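Local coordinates for 33-36 kDa outer membrane protein (Acinetobacter baumannii, PDB 6GIE) that probably forms a beta-barrel channel through the bacterial outer membrane that lets small molecules pass, at residues D135-E140 with V153-V158; S73-A78 with Y97-E102; V191-K196 with G214-D219. All blocks are in the same frame, centred on the assembly; numbering follows the deposited sequence.

Contact 1. Residues D135-E140 with V153-V158; sequences DRYALE and VGYTSV
Y137 and Y155 meet diagonally on one face of an antiparallel strand pair, coming from successive hydrogen-bonded pairs (Y137 with S157, L139 with Y155), and show how paired strands can be tied a second time above their backbones. The two phenol oxygens, Y137 OH and Y155 OH, lie 2.7 Å apart in a hydrogen bond that either could donate. Each CG sits between its own backbone N and carbonyl carbon (chi1 74° for Y137, 87° for Y155), which leans both rings across the strands. The ring planes stand nearly perpendicular, yet the approach is oblique. The Y155 hydroxyl arrives at the edge of the Y137 ring, in its plane, and Y155 CZ reaches Y137 CE1 at 3.6 Å. S157 CB packs 3.9 Å from Y137 CE2, while L139 CD1 runs beside Y155 CE1.

Beneath the rings, Y137 and S157 exchange two backbone hydrogen bonds, as do L139 and Y155. The carbonyl oxygen of Y137 is gripped twice: S157 N approaches nearly along the C=O axis at 3.1 Å, and T156 OG1, at 2.9 Å, comes from above the carbonyl plane. T156 turns its hydroxyl back to that oxygen with OG1 anti to the backbone N (chi1 164°). R136 brings its guanidinium edge past the same hydroxyl without a hydrogen bond.

The pair belongs to the hairpin of strands 135-146 and 149-157. On the side of A138 and T156, E140 leaves the pair to bond S115 of strand 112-121 and forms a salt bridge with R194 of strand 190-200, the strands flanking the hairpin.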
ATOM      1  N   ASP A 135       8.844  13.898 -12.826  1.00 57.05           N
ATOM      2  CA  ASP A 135       9.041  14.113 -11.377  1.00 51.25           C
ATOM      3  C   ASP A 135       7.666  14.370 -10.748  1.00 54.03           C
ATOM      4  O   ASP A 135       7.008  15.394 -11.053  1.00 58.23           O
ATOM      5  CB  ASP A 135       9.958  15.316 -11.059  1.00 51.11           C
ATOM      6  CG  ASP A 135      11.506  14.986 -11.156  1.00 56.29           C
ATOM      7  OD1 ASP A 135      11.940  13.811 -11.273  1.00 55.09           O
ATOM      8  OD2 ASP A 135      12.315  15.935 -11.110  1.00 58.48           O
ATOM      9  N   ARG A 136       7.250  13.464  -9.863  1.00 40.97           N
ATOM     10  CA  ARG A 136       6.001  13.615  -9.147  1.00 42.04           C
ATOM     11  C   ARG A 136       6.246  13.632  -7.643  1.00 40.94           C
ATOM     12  O   ARG A 136       7.173  12.972  -7.132  1.00 41.54           O
ATOM     13  CB  ARG A 136       5.045  12.477  -9.524  1.00 47.36           C
ATOM     14  CG  ARG A 136       3.773  12.382  -8.681  1.00 58.44           C
ATOM     15  CD  ARG A 136       2.620  11.642  -9.379  1.00 59.14           C
ATOM     16  NE  ARG A 136       1.922  12.582 -10.257  1.00 72.22           N
ATOM     17  CZ  ARG A 136       1.881  12.540 -11.591  1.00 75.28           C
ATOM     18  NH1 ARG A 136       2.451  11.548 -12.285  1.00 74.70           N
ATOM     19  NH2 ARG A 136       1.244  13.512 -12.241  1.00 78.32           N
ATOM     20  N   TYR A 137       5.430  14.410  -6.939  1.00 36.23           N
ATOM     21  CA  TYR A 137       5.420  14.370  -5.490  1.00 30.37           C
ATOM     22  C   TYR A 137       4.031  14.381  -4.923  1.00 26.56           C
ATOM     23  O   TYR A 137       3.107  14.822  -5.572  1.00 27.44           O
ATOM     24  CB  TYR A 137       6.224  15.534  -4.934  1.00 33.11           C
ATOM     25  CG  TYR A 137       5.612  16.920  -5.016  1.00 34.78           C
ATOM     26  CD1 TYR A 137       4.830  17.407  -3.986  1.00 37.00           C
ATOM     27  CD2 TYR A 137       5.834  17.754  -6.113  1.00 39.90           C
ATOM     28  CE1 TYR A 137       4.266  18.656  -4.048  1.00 40.44           C
ATOM     29  CE2 TYR A 137       5.290  19.025  -6.177  1.00 43.12           C
ATOM     30  CZ  TYR A 137       4.510  19.472  -5.136  1.00 46.97           C
ATOM     31  OH  TYR A 137       3.945  20.735  -5.181  1.00 60.23           O
ATOM     32  N   ALA A 138       3.928  13.930  -3.685  1.00 23.21           N
ATOM     33  CA  ALA A 138       2.696  13.919  -2.934  1.00 23.71           C
ATOM     34  C   ALA A 138       2.996  14.220  -1.486  1.00 24.31           C
ATOM     35  O   ALA A 138       4.059  13.811  -0.946  1.00 23.69           O
ATOM     36  CB  ALA A 138       1.971  12.556  -3.026  1.00 21.76           C
ATOM     37  N   LEU A 139       2.048  14.953  -0.886  1.00 23.06           N
ATOM     38  CA  LEU A 139       1.967  15.183   0.550  1.00 23.17           C
ATOM     39  C   LEU A 139       0.542  14.892   1.036  1.00 23.16           C
ATOM     40  O   LEU A 139      -0.420  15.140   0.281  1.00 24.07           O
ATOM     41  CB  LEU A 139       2.213  16.660   0.845  1.00 26.05           C
ATOM     42  CG  LEU A 139       3.526  17.218   0.375  1.00 26.54           C
ATOM     43  CD1 LEU A 139       3.512  18.717   0.570  1.00 31.97           C
ATOM     44  CD2 LEU A 139       4.658  16.561   1.159  1.00 28.19           C
ATOM     45  N   GLU A 140       0.419  14.420   2.284  1.00 21.29           N
ATOM     46  CA  GLU A 140      -0.852  14.182   2.908  1.00 22.05           C
ATOM     47  C   GLU A 140      -0.708  14.548   4.343  1.00 22.98           C
ATOM     48  O   GLU A 140       0.361  14.399   4.951  1.00 19.16           O
ATOM     49  CB  GLU A 140      -1.325  12.718   2.923  1.00 23.31           C
ATOM     50  CG  GLU A 140      -1.201  11.909   1.665  1.00 29.23           C
ATOM     51  CD  GLU A 140      -1.347  10.396   1.951  1.00 27.24           C
ATOM     52  OE1 GLU A 140      -0.377   9.788   2.500  1.00 31.00           O
ATOM     53  OE2 GLU A 140      -2.422   9.805   1.651  1.00 38.29           O
ATOM     54  N   VAL A 153      -5.998  13.642   3.798  1.00 22.22           N
ATOM     55  CA  VAL A 153      -6.243  14.404   2.599  1.00 25.09           C
ATOM     56  C   VAL A 153      -4.898  14.971   2.166  1.00 24.78           C
ATOM     57  O   VAL A 153      -4.053  15.233   2.999  1.00 22.57           O
ATOM     58  CB  VAL A 153      -7.204  15.595   2.848  1.00 27.11           C
ATOM     59  CG1 VAL A 153      -8.602  15.092   3.204  1.00 30.52           C
ATOM     60  CG2 VAL A 153      -6.658  16.485   3.945  1.00 31.16           C
ATOM     61  N   GLY A 154      -4.720  15.201   0.884  1.00 24.10           N
ATOM     62  CA  GLY A 154      -3.461  15.759   0.457  1.00 28.76           C
ATOM     63  C   GLY A 154      -3.514  16.276  -0.937  1.00 27.74           C
ATOM     64  O   GLY A 154      -4.584  16.579  -1.444  1.00 24.63           O
ATOM     65  N   TYR A 155      -2.351  16.323  -1.572  1.00 31.59           N
ATOM     66  CA  TYR A 155      -2.317  16.657  -2.985  1.00 36.58           C
ATOM     67  C   TYR A 155      -1.048  16.159  -3.636  1.00 33.87           C
ATOM     68  O   TYR A 155      -0.111  15.741  -2.964  1.00 35.04           O
ATOM     69  CB  TYR A 155      -2.534  18.141  -3.199  1.00 46.05           C
ATOM     70  CG  TYR A 155      -1.270  18.895  -3.128  1.00 52.96           C
ATOM     71  CD1 TYR A 155      -0.582  18.974  -1.941  1.00 49.93           C
ATOM     72  CD2 TYR A 155      -0.731  19.490  -4.267  1.00 53.92           C
ATOM     73  CE1 TYR A 155       0.637  19.624  -1.878  1.00 59.92           C
ATOM     74  CE2 TYR A 155       0.486  20.127  -4.225  1.00 56.61           C
ATOM     75  CZ  TYR A 155       1.171  20.204  -3.021  1.00 59.47           C
ATOM     76  OH  TYR A 155       2.391  20.864  -2.944  1.00 64.71           O
ATOM     77  N   THR A 156      -1.070  16.128  -4.958  1.00 30.78           N
ATOM     78  CA  THR A 156       0.041  15.643  -5.717  1.00 34.13           C
ATOM     79  C   THR A 156       0.166  16.444  -6.996  1.00 36.75           C
ATOM     80  O   THR A 156      -0.755  17.145  -7.392  1.00 36.08           O
ATOM     81  CB  THR A 156      -0.075  14.147  -6.044  1.00 35.16           C
ATOM     82  OG1 THR A 156       0.854  13.822  -7.089  1.00 39.65           O
ATOM     83  CG2 THR A 156      -1.450  13.827  -6.513  1.00 33.75           C
ATOM     84  N   SER A 157       1.335  16.371  -7.613  1.00 37.36           N
ATOM     85  CA  SER A 157       1.662  17.286  -8.699  1.00 42.12           C
ATOM     86  C   SER A 157       2.898  16.800  -9.467  1.00 45.23           C
ATOM     87  O   SER A 157       3.609  15.901  -9.000  1.00 37.21           O
ATOM     88  CB  SER A 157       1.930  18.684  -8.114  1.00 42.46           C
ATOM     89  OG  SER A 157       2.164  19.644  -9.137  1.00 48.28           O
ATOM     90  N   VAL A 158       3.150  17.434 -10.617  1.00 60.14           N
ATOM     91  CA  VAL A 158       4.410  17.279 -11.384  1.00 66.97           C
ATOM     92  C   VAL A 158       5.529  18.138 -10.771  1.00 66.18           C
ATOM     93  O   VAL A 158       5.485  19.373 -10.814  1.00 60.50           O
ATOM     94  CB  VAL A 158       4.242  17.676 -12.873  1.00 64.11           C
ATOM     95  CG1 VAL A 158       5.558  17.530 -13.631  1.00 68.58           C
ATOM     96  CG2 VAL A 158       3.169  16.831 -13.539  1.00 66.19           C
TER

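Contact 2. Residues S73-A78 with Y97-E102; sequences SNVSVA and YGVKGE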
ATOM      1  N   SER A  73       6.113   5.320  12.302  1.00 16.53           N
ATOM      2  CA  SER A  73       6.818   6.255  11.418  1.00 18.07           C
ATOM      3  C   SER A  73       8.042   5.565  10.741  1.00 18.31           C
ATOM      4  O   SER A  73       8.663   4.655  11.343  1.00 19.16           O
ATOM      5  CB  SER A  73       7.315   7.430  12.237  1.00 18.17           C
ATOM      6  OG  SER A  73       6.181   8.026  12.875  1.00 17.78           O
ATOM      7  N   ASN A  74       8.355   6.053   9.544  1.00 16.20           N
ATOM      8  CA  ASN A  74       9.344   5.496   8.711  1.00 17.50           C
ATOM      9  C   ASN A  74       9.694   6.306   7.440  1.00 19.21           C
ATOM     10  O   ASN A  74       8.981   7.247   6.993  1.00 16.59           O
ATOM     11  CB  ASN A  74       8.839   4.107   8.231  1.00 16.73           C
ATOM     12  CG  ASN A  74       7.687   4.211   7.274  1.00 18.15           C
ATOM     13  OD1 ASN A  74       7.912   4.355   6.079  1.00 21.97           O
ATOM     14  ND2 ASN A  74       6.426   4.120   7.782  1.00 15.39           N
ATOM     15  N   VAL A  75      10.772   5.854   6.814  1.00 19.77           N
ATOM     16  CA  VAL A  75      11.094   6.292   5.509  1.00 21.77           C
ATOM     17  C   VAL A  75      11.358   5.059   4.699  1.00 22.25           C
ATOM     18  O   VAL A  75      11.843   4.030   5.225  1.00 19.42           O
ATOM     19  CB  VAL A  75      12.376   7.145   5.498  1.00 26.27           C
ATOM     20  CG1 VAL A  75      13.581   6.377   6.043  1.00 29.47           C
ATOM     21  CG2 VAL A  75      12.724   7.607   4.082  1.00 29.69           C
ATOM     22  N   SER A  76      11.137   5.231   3.400  1.00 20.70           N
ATOM     23  CA  SER A  76      11.098   4.190   2.464  1.00 20.38           C
ATOM     24  C   SER A  76      11.753   4.635   1.184  1.00 24.04           C
ATOM     25  O   SER A  76      11.662   5.795   0.831  1.00 21.92           O
ATOM     26  CB  SER A  76       9.630   3.818   2.224  1.00 20.95           C
ATOM     27  OG  SER A  76       9.644   2.504   1.809  1.00 24.02           O
ATOM     28  N   VAL A  77      12.449   3.706   0.495  1.00 21.52           N
ATOM     29  CA  VAL A  77      12.933   3.989  -0.811  1.00 21.35           C
ATOM     30  C   VAL A  77      12.476   2.886  -1.756  1.00 22.38           C
ATOM     31  O   VAL A  77      12.268   1.757  -1.342  1.00 26.27           O
ATOM     32  CB  VAL A  77      14.450   4.108  -0.792  1.00 23.75           C
ATOM     33  CG1 VAL A  77      14.879   5.398   0.003  1.00 26.69           C
ATOM     34  CG2 VAL A  77      15.105   2.812  -0.285  1.00 23.29           C
ATOM     35  N   ALA A  78      12.317   3.196  -3.036  1.00 22.97           N
ATOM     36  CA  ALA A  78      11.878   2.196  -3.978  1.00 25.31           C
ATOM     37  C   ALA A  78      12.499   2.440  -5.333  1.00 25.22           C
ATOM     38  O   ALA A  78      12.887   3.548  -5.651  1.00 29.57           O
ATOM     39  CB  ALA A  78      10.300   2.153  -4.070  1.00 22.67           C
ATOM     40  N   TYR A  97      12.580   5.889  -9.485  1.00 32.44           N
ATOM     41  CA  TYR A  97      13.199   5.904  -8.159  1.00 32.25           C
ATOM     42  C   TYR A  97      12.312   6.767  -7.307  1.00 29.99           C
ATOM     43  O   TYR A  97      11.830   7.775  -7.747  1.00 35.93           O
ATOM     44  CB  TYR A  97      14.593   6.522  -8.195  1.00 34.88           C
ATOM     45  CG  TYR A  97      15.509   5.830  -9.161  1.00 39.91           C
ATOM     46  CD1 TYR A  97      15.536   6.195 -10.523  1.00 44.19           C
ATOM     47  CD2 TYR A  97      16.354   4.795  -8.742  1.00 42.78           C
ATOM     48  CE1 TYR A  97      16.371   5.538 -11.421  1.00 45.12           C
ATOM     49  CE2 TYR A  97      17.179   4.122  -9.644  1.00 41.48           C
ATOM     50  CZ  TYR A  97      17.185   4.497 -10.975  1.00 46.46           C
ATOM     51  OH  TYR A  97      18.013   3.843 -11.887  1.00 54.05           O
ATOM     52  N   GLY A  98      12.071   6.342  -6.096  1.00 27.28           N
ATOM     53  CA  GLY A  98      11.181   7.050  -5.232  1.00 29.03           C
ATOM     54  C   GLY A  98      11.599   6.944  -3.771  1.00 27.95           C
ATOM     55  O   GLY A  98      12.269   5.970  -3.344  1.00 25.99           O
ATOM     56  N   VAL A  99      11.171   7.941  -3.015  1.00 23.55           N
ATOM     57  CA  VAL A  99      11.384   7.965  -1.626  1.00 24.74           C
ATOM     58  C   VAL A  99      10.091   8.478  -1.042  1.00 24.69           C
ATOM     59  O   VAL A  99       9.399   9.304  -1.657  1.00 23.99           O
ATOM     60  CB  VAL A  99      12.586   8.890  -1.286  1.00 33.54           C
ATOM     61  CG1 VAL A  99      12.378  10.297  -1.845  1.00 33.26           C
ATOM     62  CG2 VAL A  99      12.885   8.913   0.211  1.00 32.97           C
ATOM     63  N   LYS A 100       9.805   7.985   0.169  1.00 25.32           N
ATOM     64  CA  LYS A 100       8.572   8.204   0.891  1.00 27.48           C
ATOM     65  C   LYS A 100       8.916   8.291   2.412  1.00 26.80           C
ATOM     66  O   LYS A 100       9.818   7.594   2.905  1.00 22.81           O
ATOM     67  CB  LYS A 100       7.574   7.020   0.642  1.00 25.60           C
ATOM     68  CG  LYS A 100       6.217   7.246   1.322  1.00 41.87           C
ATOM     69  CD  LYS A 100       4.992   6.514   0.713  1.00 50.99           C
ATOM     70  CE  LYS A 100       3.706   6.988   1.401  1.00 60.45           C
ATOM     71  NZ  LYS A 100       2.401   6.853   0.656  1.00 63.64           N
ATOM     72  N   GLY A 101       8.176   9.128   3.149  1.00 25.26           N
ATOM     73  CA  GLY A 101       8.183   9.105   4.606  1.00 21.34           C
ATOM     74  C   GLY A 101       6.737   9.207   5.107  1.00 19.95           C
ATOM     75  O   GLY A 101       5.905   9.775   4.433  1.00 17.77           O
ATOM     76  N   GLU A 102       6.476   8.629   6.282  1.00 18.17           N
ATOM     77  CA  GLU A 102       5.259   8.743   7.007  1.00 18.42           C
ATOM     78  C   GLU A 102       5.579   9.083   8.444  1.00 17.71           C
ATOM     79  O   GLU A 102       6.493   8.475   9.049  1.00 16.08           O
ATOM     80  CB  GLU A 102       4.594   7.365   7.069  1.00 19.54           C
ATOM     81  CG  GLU A 102       4.249   6.801   5.730  1.00 22.37           C
ATOM     82  CD  GLU A 102       3.239   5.647   5.880  1.00 27.77           C
ATOM     83  OE1 GLU A 102       1.958   5.886   5.933  1.00 24.22           O
ATOM     84  OE2 GLU A 102       3.761   4.499   5.988  1.00 24.01           O
TER
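This is a regular antiparallel ladder in the barrel wall, joining strands 74-83 and 94-105 of one beta hairpin, and it illustrates how a porin strand pair sorts its two faces. N74 with E102, S76 with K100 and A78 with G98 are hydrogen-bonded pairs, each closed by two backbone bonds; S76 N to K100 O, at 2.8 Å, is representative.

Between them, V75 faces G101 and V77 faces V99. V99 CG2 lies 4.1 Å from V75 CG2 and 4.0 Å from V77 CG1, a thin apolar patch on the surface. V75 CG2, held anti to its own amide N, also rests against K100 O.

The side chains of N74 and E102 run alongside each other off the other face. N74 ND2 donates to E102 OE2 at 3.2 Å in an almost straight bond (172°). The acceptor lies in the amide plane, whereas the donor comes from above the carboxylate plane, the two planes being 77° apart.

N74 ND2 also bonds A72 O, E102 OE1 bonds Y113 OH, and S76 OG bonds T50 OG1. The chemistry thus implies a largely polar inner face, cross-linked at N74 and E102 and giving way to A78 and G98, backed by an apolar outer one, consistent with a wall between channel and lipid.

Contact 3. Residues V191-K196 with G214-D219; sequences VTARTK and GVFAED
V191 and A193 pair with F216 and G214 at the tight end of this contact, where two short strand pieces run antiparallel before their chains part company. Four backbone hydrogen bonds hold them. G214 N points at A193 O at 2.9 Å with an essentially straight N-H (179°), and F216 N meets V191 O at the same separation; A193 N and V191 N return the bonds to G214 O and F216 O. T192 and V215 form the non-hydrogen-bonded pair between, their side chains meeting loosely, with T192 CG2 4.4 Å from V215 CG2. T192 CA adds a CA-H...O contact to G214 O at 3.3 Å.

The other face carries V191, A193 and F216. F216 has CG beside its backbone N (chi1 -59°), and from there its ring extends back over its own strand, bringing CE2 3.9 Å from the CA of G214. The same edge of the ring faces across the ladder: CE2 lies 4.2 Å from A193 CB, and CD2 passes 3.8 Å from V191 O. This is light contact on the apolar surface of the barrel, in marked contrast to the regular backbone ladder below.

Beyond F216 the pairing ends. A217 to D219 turn away, with A217 N bonded back to D219 O, and lead into strand 220-229; E218 is poorly ordered. At the opposite end, R194 to K196 continue their strand past G214, and K196 NZ makes salt bridges with E65 and E211.

A backbone-dominated ladder with apolar V191, A193 and F216 outside, T192 and V215 inside, and the charged R194 and K196 further along the inner face, followed by a short turn into the next strand, is characteristic of the up-and-down meander of outer-membrane beta-barrels such as porins.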
ATOM      1  N   VAL A 191      -5.971  16.931  -5.769  1.00 30.07           N
ATOM      2  CA  VAL A 191      -6.216  16.787  -4.351  1.00 30.14           C
ATOM      3  C   VAL A 191      -6.481  15.322  -4.151  1.00 30.28           C
ATOM      4  O   VAL A 191      -7.073  14.672  -5.016  1.00 29.03           O
ATOM      5  CB  VAL A 191      -7.490  17.549  -3.903  1.00 32.88           C
ATOM      6  CG1 VAL A 191      -7.685  17.399  -2.396  1.00 33.00           C
ATOM      7  CG2 VAL A 191      -7.405  19.009  -4.315  1.00 35.25           C
ATOM      8  N   THR A 192      -6.080  14.779  -3.010  1.00 31.83           N
ATOM      9  CA  THR A 192      -6.371  13.383  -2.750  1.00 28.31           C
ATOM     10  C   THR A 192      -7.002  13.214  -1.419  1.00 26.17           C
ATOM     11  O   THR A 192      -6.853  14.058  -0.511  1.00 22.77           O
ATOM     12  CB  THR A 192      -5.101  12.549  -2.743  1.00 32.01           C
ATOM     13  OG1 THR A 192      -4.250  12.993  -1.675  1.00 27.63           O
ATOM     14  CG2 THR A 192      -4.385  12.685  -4.091  1.00 34.97           C
ATOM     15  N   ALA A 193      -7.682  12.089  -1.276  1.00 23.58           N
ATOM     16  CA  ALA A 193      -8.273  11.743   0.005  1.00 24.06           C
ATOM     17  C   ALA A 193      -8.130  10.302   0.141  1.00 24.15           C
ATOM     18  O   ALA A 193      -8.308   9.554  -0.856  1.00 25.80           O
ATOM     19  CB  ALA A 193      -9.766  12.088   0.073  1.00 24.64           C
ATOM     20  N   ARG A 194      -7.888   9.867   1.378  1.00 22.44           N
ATOM     21  CA  ARG A 194      -7.948   8.455   1.603  1.00 21.73           C
ATOM     22  C   ARG A 194      -8.215   8.026   3.034  1.00 20.60           C
ATOM     23  O   ARG A 194      -7.933   8.743   4.034  1.00 16.96           O
ATOM     24  CB  ARG A 194      -6.643   7.833   1.061  1.00 27.08           C
ATOM     25  CG  ARG A 194      -5.394   8.011   1.868  1.00 24.80           C
ATOM     26  CD  ARG A 194      -4.217   7.156   1.297  1.00 27.40           C
ATOM     27  NE  ARG A 194      -3.045   7.470   2.129  1.00 19.35           N
ATOM     28  CZ  ARG A 194      -2.693   6.777   3.187  1.00 18.55           C
ATOM     29  NH1 ARG A 194      -3.287   5.640   3.487  1.00 23.09           N
ATOM     30  NH2 ARG A 194      -1.684   7.174   3.922  1.00 21.00           N
ATOM     31  N   THR A 195      -8.636   6.777   3.134  1.00 17.17           N
ATOM     32  CA  THR A 195      -8.905   6.207   4.428  1.00 16.75           C
ATOM     33  C   THR A 195      -8.316   4.848   4.534  1.00 14.30           C
ATOM     34  O   THR A 195      -8.159   4.201   3.529  1.00 12.20           O
ATOM     35  CB  THR A 195     -10.420   6.080   4.700  1.00 19.19           C
ATOM     36  OG1 THR A 195     -11.012   5.181   3.785  1.00 19.44           O
ATOM     37  CG2 THR A 195     -11.092   7.383   4.575  1.00 21.18           C
ATOM     38  N   LYS A 196      -7.970   4.458   5.756  1.00 13.59           N
ATOM     39  CA  LYS A 196      -7.502   3.150   6.034  1.00 14.81           C
ATOM     40  C   LYS A 196      -8.010   2.595   7.353  1.00 13.71           C
ATOM     41  O   LYS A 196      -7.944   3.254   8.397  1.00 12.14           O
ATOM     42  CB  LYS A 196      -5.951   3.136   6.096  1.00 18.39           C
ATOM     43  CG  LYS A 196      -5.314   1.714   6.081  1.00 18.30           C
ATOM     44  CD  LYS A 196      -3.770   1.859   5.917  1.00 25.23           C
ATOM     45  CE  LYS A 196      -2.942   0.652   6.275  1.00 22.52           C
ATOM     46  NZ  LYS A 196      -3.224  -0.428   5.328  1.00 21.23           N
ATOM     47  N   GLY A 214      -9.496   8.419  -3.199  1.00 26.44           N
ATOM     48  CA  GLY A 214     -10.033   9.306  -4.221  1.00 27.06           C
ATOM     49  C   GLY A 214      -8.987  10.314  -4.669  1.00 29.68           C
ATOM     50  O   GLY A 214      -8.226  10.840  -3.864  1.00 25.34           O
ATOM     51  N   VAL A 215      -8.964  10.550  -5.980  1.00 32.34           N
ATOM     52  CA  VAL A 215      -8.093  11.506  -6.620  1.00 33.43           C
ATOM     53  C   VAL A 215      -8.982  12.423  -7.408  1.00 36.02           C
ATOM     54  O   VAL A 215      -9.709  11.960  -8.308  1.00 34.13           O
ATOM     55  CB  VAL A 215      -7.131  10.833  -7.609  1.00 38.30           C
ATOM     56  CG1 VAL A 215      -6.302  11.894  -8.349  1.00 43.19           C
ATOM     57  CG2 VAL A 215      -6.230   9.864  -6.879  1.00 40.42           C
ATOM     58  N   PHE A 216      -8.917  13.715  -7.074  1.00 34.50           N
ATOM     59  CA  PHE A 216      -9.876  14.724  -7.561  1.00 38.12           C
ATOM     60  C   PHE A 216      -9.140  15.781  -8.383  1.00 39.99           C
ATOM     61  O   PHE A 216      -8.311  16.510  -7.849  1.00 36.82           O
ATOM     62  CB  PHE A 216     -10.601  15.406  -6.372  1.00 36.36           C
ATOM     63  CG  PHE A 216     -11.359  14.443  -5.510  1.00 35.69           C
ATOM     64  CD1 PHE A 216     -12.688  14.127  -5.781  1.00 35.77           C
ATOM     65  CD2 PHE A 216     -10.745  13.837  -4.431  1.00 35.72           C
ATOM     66  CE1 PHE A 216     -13.366  13.202  -4.995  1.00 34.60           C
ATOM     67  CE2 PHE A 216     -11.424  12.923  -3.641  1.00 35.21           C
ATOM     68  CZ  PHE A 216     -12.748  12.622  -3.917  1.00 31.30           C
ATOM     69  N   ALA A 217      -9.461  15.861  -9.667  1.00 44.59           N
ATOM     70  CA  ALA A 217      -8.729  16.684 -10.623  1.00 45.84           C
ATOM     71  C   ALA A 217      -9.760  17.217 -11.563  1.00 47.91           C
ATOM     72  O   ALA A 217     -10.835  17.541 -11.110  1.00 48.55           O
ATOM     73  CB  ALA A 217      -7.710  15.826 -11.348  1.00 46.73           C
ATOM     74  N   GLU A 218      -9.450  17.306 -12.855  1.00 54.12           N
ATOM     75  CA  GLU A 218     -10.430  17.700 -13.875  1.00 58.68           C
ATOM     76  C   GLU A 218     -11.627  16.740 -13.840  1.00 57.34           C
ATOM     77  O   GLU A 218     -12.795  17.164 -13.844  1.00 58.04           O
ATOM     78  CB  GLU A 218      -9.787  17.645 -15.264  1.00 66.45           C
ATOM     79  CG  GLU A 218      -8.684  18.675 -15.508  1.00 74.67           C
ATOM     80  CD  GLU A 218      -9.206  20.063 -15.857  1.00 80.82           C
ATOM     81  OE1 GLU A 218     -10.310  20.165 -16.431  1.00 82.15           O
ATOM     82  OE2 GLU A 218      -8.497  21.057 -15.567  1.00 80.55           O
ATOM     83  N   ASP A 219     -11.316  15.444 -13.845  1.00 49.63           N
ATOM     84  CA  ASP A 219     -12.280  14.407 -13.530  1.00 48.96           C
ATOM     85  C   ASP A 219     -11.737  13.638 -12.310  1.00 43.95           C
ATOM     86  O   ASP A 219     -10.688  14.004 -11.777  1.00 39.30           O
ATOM     87  CB  ASP A 219     -12.519  13.511 -14.748  1.00 53.33           C
ATOM     88  CG  ASP A 219     -13.188  14.273 -15.913  1.00 59.32           C
ATOM     89  OD1 ASP A 219     -12.575  15.226 -16.457  1.00 67.86           O
ATOM     90  OD2 ASP A 219     -14.333  13.930 -16.285  1.00 63.70           O
TER

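The three contacts are successive samples of one barrel wall. Along the chain they come in series, contact 2 first, then contact 1, then contact 3, each lying within its own beta hairpin. Contacts 1 and 3 are immediate neighbours, their centres about 11 Å apart: strands 149-157 and 190-200 lie side by side, with a probable backbone hydrogen bond from G154 N to T192 O. Contact 2 lies on the far side of strand 112-121 from contact 1, with centres about 14 Å apart; the centres of contacts 2 and 3 are about 21 Å apart. The same antiparallel pairing continues round the wall, which closes where strand 22-35 meets strand 285-295, consistent with a porin barrel.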